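Local atomic coordinates of glutathione S-transferase (Ceriporiopsis subvermispora, PDB entry 6J3F), a protein that binds glutathione and probably transfers it to electrophilic substrates, perhaps including lignin-related aryl ethers, as in LigE-type etherases. Residues V4-D9 and V73-S78. Numbering follows the deposited sequence.
Sequences VIQFYD and VIHDPS
The CG2 methyl of Ile5 packs against Ile74, 3.8 Å from its CB. CG2 of Ile74 turns the other way along the strand, to CD1 of the Phe7 ring at 3.9 Å. The ethyl branch of Ile5 has CG1 anti to the carbonyl carbon (chi1 -65°). This sends it past the carboxylate of Asp76, with Ile5 CG1 3.7 Å from Asp76 OD1. With an alanine in place of Ile5, the CG2 and ethyl contacts go, and a gap would probably open between Ile74 and the Asp76 side chain. Helix 22-34 packs on Phe7, and helix 86-96 on Ile74. The strands 5-9 and 73-76 are the antiparallel central pair of the thioredoxin-like N-terminal domain of glutathione transferases. Phe7 and Ile74 form a non-hydrogen-bonded pair. Gln6 and His75 form a hydrogen-bonded one, with two nearly straight bonds: Gln6 N to His75 O and His75 N to Gln6 O, both 2.9 Å. Tyr8 N also donates to Val73 O. Val73 O also lies in plane at the edge of the Tyr8 ring, 3.4 Å from Tyr8 CD1. Tyr8 also touches Leu71, a glutathione-binding residue. At the other end, CG of Pro77 sits 3.2 Å from Val4 O. That oxygen takes a weak hydrogen bond from NE2 of Gln6. His75 ND1 is hydrogen-bonded to Thr82 OG1 on strand 81-84, and Asp76 OD2 to the hydroxyls of Tyr92 and Tyr97.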
loop_
_atom_site.group_PDB
_atom_site.type_symbol
_atom_site.label_atom_id
_atom_site.label_comp_id
_atom_site.label_asym_id
_atom_site.label_seq_id
_atom_site.Cartn_x
_atom_site.Cartn_y
_atom_site.Cartn_z
ATOM N N VAL A 4 -27.606 -20.901 -10.069
ATOM C CA VAL A 4 -26.582 -19.891 -10.363
ATOM C C VAL A 4 -25.878 -19.469 -9.082
ATOM O O VAL A 4 -26.330 -19.797 -7.979
ATOM C CB VAL A 4 -27.165 -18.645 -11.057
ATOM C CG1 VAL A 4 -27.339 -18.891 -12.543
ATOM C CG2 VAL A 4 -28.485 -18.220 -10.397
ATOM N N ILE A 5 -24.776 -18.726 -9.216
ATOM C CA ILE A 5 -24.119 -18.183 -8.035
ATOM C C ILE A 5 -25.056 -17.197 -7.352
ATOM O O ILE A 5 -25.743 -16.395 -8.005
ATOM C CB ILE A 5 -22.776 -17.527 -8.405
ATOM C CG1 ILE A 5 -21.813 -18.581 -8.922
ATOM C CG2 ILE A 5 -22.149 -16.808 -7.198
ATOM C CD1 ILE A 5 -20.540 -18.019 -9.462
ATOM N N GLN A 6 -25.116 -17.282 -6.026
ATOM C CA GLN A 6 -25.897 -16.355 -5.221
ATOM C C GLN A 6 -24.966 -15.325 -4.600
ATOM O O GLN A 6 -24.015 -15.675 -3.889
ATOM C CB GLN A 6 -26.700 -17.095 -4.157
ATOM C CG GLN A 6 -27.786 -17.916 -4.796
ATOM C CD GLN A 6 -27.877 -19.262 -4.174
ATOM O OE1 GLN A 6 -27.971 -19.375 -2.945
ATOM N NE2 GLN A 6 -27.831 -20.312 -5.005
ATOM N N PHE A 7 -25.256 -14.062 -4.877
ATOM C CA PHE A 7 -24.434 -12.928 -4.499
ATOM C C PHE A 7 -25.207 -12.113 -3.470
ATOM O O PHE A 7 -26.287 -11.595 -3.771
ATOM C CB PHE A 7 -24.097 -12.112 -5.748
ATOM C CG PHE A 7 -23.486 -10.781 -5.471
ATOM C CD1 PHE A 7 -22.341 -10.674 -4.696
ATOM C CD2 PHE A 7 -24.031 -9.633 -6.024
ATOM C CE1 PHE A 7 -21.764 -9.442 -4.454
ATOM C CE2 PHE A 7 -23.464 -8.395 -5.790
ATOM C CZ PHE A 7 -22.330 -8.295 -5.001
ATOM N N TYR A 8 -24.658 -12.009 -2.262
ATOM C CA TYR A 8 -25.334 -11.363 -1.141
ATOM C C TYR A 8 -24.906 -9.901 -1.066
ATOM O O TYR A 8 -23.707 -9.612 -0.963
ATOM C CB TYR A 8 -25.018 -12.106 0.157
ATOM C CG TYR A 8 -25.531 -13.533 0.130
ATOM C CD1 TYR A 8 -24.920 -14.509 -0.655
ATOM C CD2 TYR A 8 -26.642 -13.906 0.874
ATOM C CE1 TYR A 8 -25.412 -15.823 -0.692
ATOM C CE2 TYR A 8 -27.115 -15.209 0.866
ATOM C CZ TYR A 8 -26.524 -16.154 0.062
ATOM O OH TYR A 8 -27.027 -17.437 0.051
ATOM N N ASP A 9 -25.886 -8.992 -1.124
ATOM C CA ASP A 9 -25.677 -7.549 -1.229
ATOM C C ASP A 9 -26.548 -6.867 -0.180
ATOM O O ASP A 9 -27.438 -7.488 0.413
ATOM C CB ASP A 9 -26.021 -7.032 -2.649
ATOM C CG ASP A 9 -25.250 -5.747 -3.053
ATOM O OD1 ASP A 9 -24.799 -4.978 -2.184
ATOM O OD2 ASP A 9 -25.119 -5.480 -4.270
ATOM N N VAL A 73 -20.700 -11.617 -0.104
ATOM C CA VAL A 73 -20.434 -13.047 -0.019
ATOM C C VAL A 73 -21.056 -13.692 -1.249
ATOM O O VAL A 73 -22.049 -13.200 -1.790
ATOM C CB VAL A 73 -21.008 -13.648 1.278
ATOM C CG1 VAL A 73 -21.049 -15.163 1.224
ATOM C CG2 VAL A 73 -20.200 -13.181 2.471
ATOM N N ILE A 74 -20.451 -14.775 -1.727
ATOM C CA ILE A 74 -21.096 -15.566 -2.764
ATOM C C ILE A 74 -21.169 -17.010 -2.305
ATOM O O ILE A 74 -20.297 -17.493 -1.574
ATOM C CB ILE A 74 -20.390 -15.476 -4.138
ATOM C CG1 ILE A 74 -18.978 -16.052 -4.064
ATOM C CG2 ILE A 74 -20.428 -14.044 -4.665
ATOM C CD1 ILE A 74 -18.444 -16.519 -5.387
ATOM N N HIS A 75 -22.231 -17.693 -2.735
ATOM C CA HIS A 75 -22.340 -19.144 -2.648
ATOM C C HIS A 75 -22.450 -19.702 -4.056
ATOM O O HIS A 75 -23.284 -19.245 -4.844
ATOM C CB HIS A 75 -23.550 -19.603 -1.827
ATOM C CG HIS A 75 -23.714 -21.094 -1.799
ATOM N ND1 HIS A 75 -22.936 -21.914 -1.006
ATOM C CD2 HIS A 75 -24.542 -21.915 -2.489
ATOM C CE1 HIS A 75 -23.282 -23.174 -1.203
ATOM N NE2 HIS A 75 -24.258 -23.202 -2.094
ATOM N N ASP A 76 -21.622 -20.706 -4.353
ATOM C CA ASP A 76 -21.516 -21.340 -5.666
ATOM C C ASP A 76 -22.158 -22.726 -5.629
ATOM O O ASP A 76 -21.484 -23.707 -5.277
ATOM C CB ASP A 76 -20.045 -21.439 -6.068
ATOM C CG ASP A 76 -19.852 -21.654 -7.551
ATOM O OD1 ASP A 76 -20.827 -22.030 -8.237
ATOM O OD2 ASP A 76 -18.716 -21.447 -8.024
ATOM N N PRO A 77 -23.448 -22.871 -5.979
ATOM C CA PRO A 77 -24.067 -24.206 -5.903
ATOM C C PRO A 77 -23.349 -25.224 -6.759
ATOM O O PRO A 77 -23.321 -26.409 -6.409
ATOM C CB PRO A 77 -25.508 -23.964 -6.385
ATOM C CG PRO A 77 -25.430 -22.727 -7.208
ATOM C CD PRO A 77 -24.367 -21.876 -6.563
ATOM N N SER A 78 -22.727 -24.771 -7.852
ATOM C CA SER A 78 -21.927 -25.646 -8.694
ATOM C C SER A 78 -20.825 -26.349 -7.904
ATOM O O SER A 78 -20.504 -27.512 -8.175
ATOM C CB SER A 78 -21.340 -24.833 -9.844
ATOM O OG SER A 78 -19.942 -25.020 -9.944
#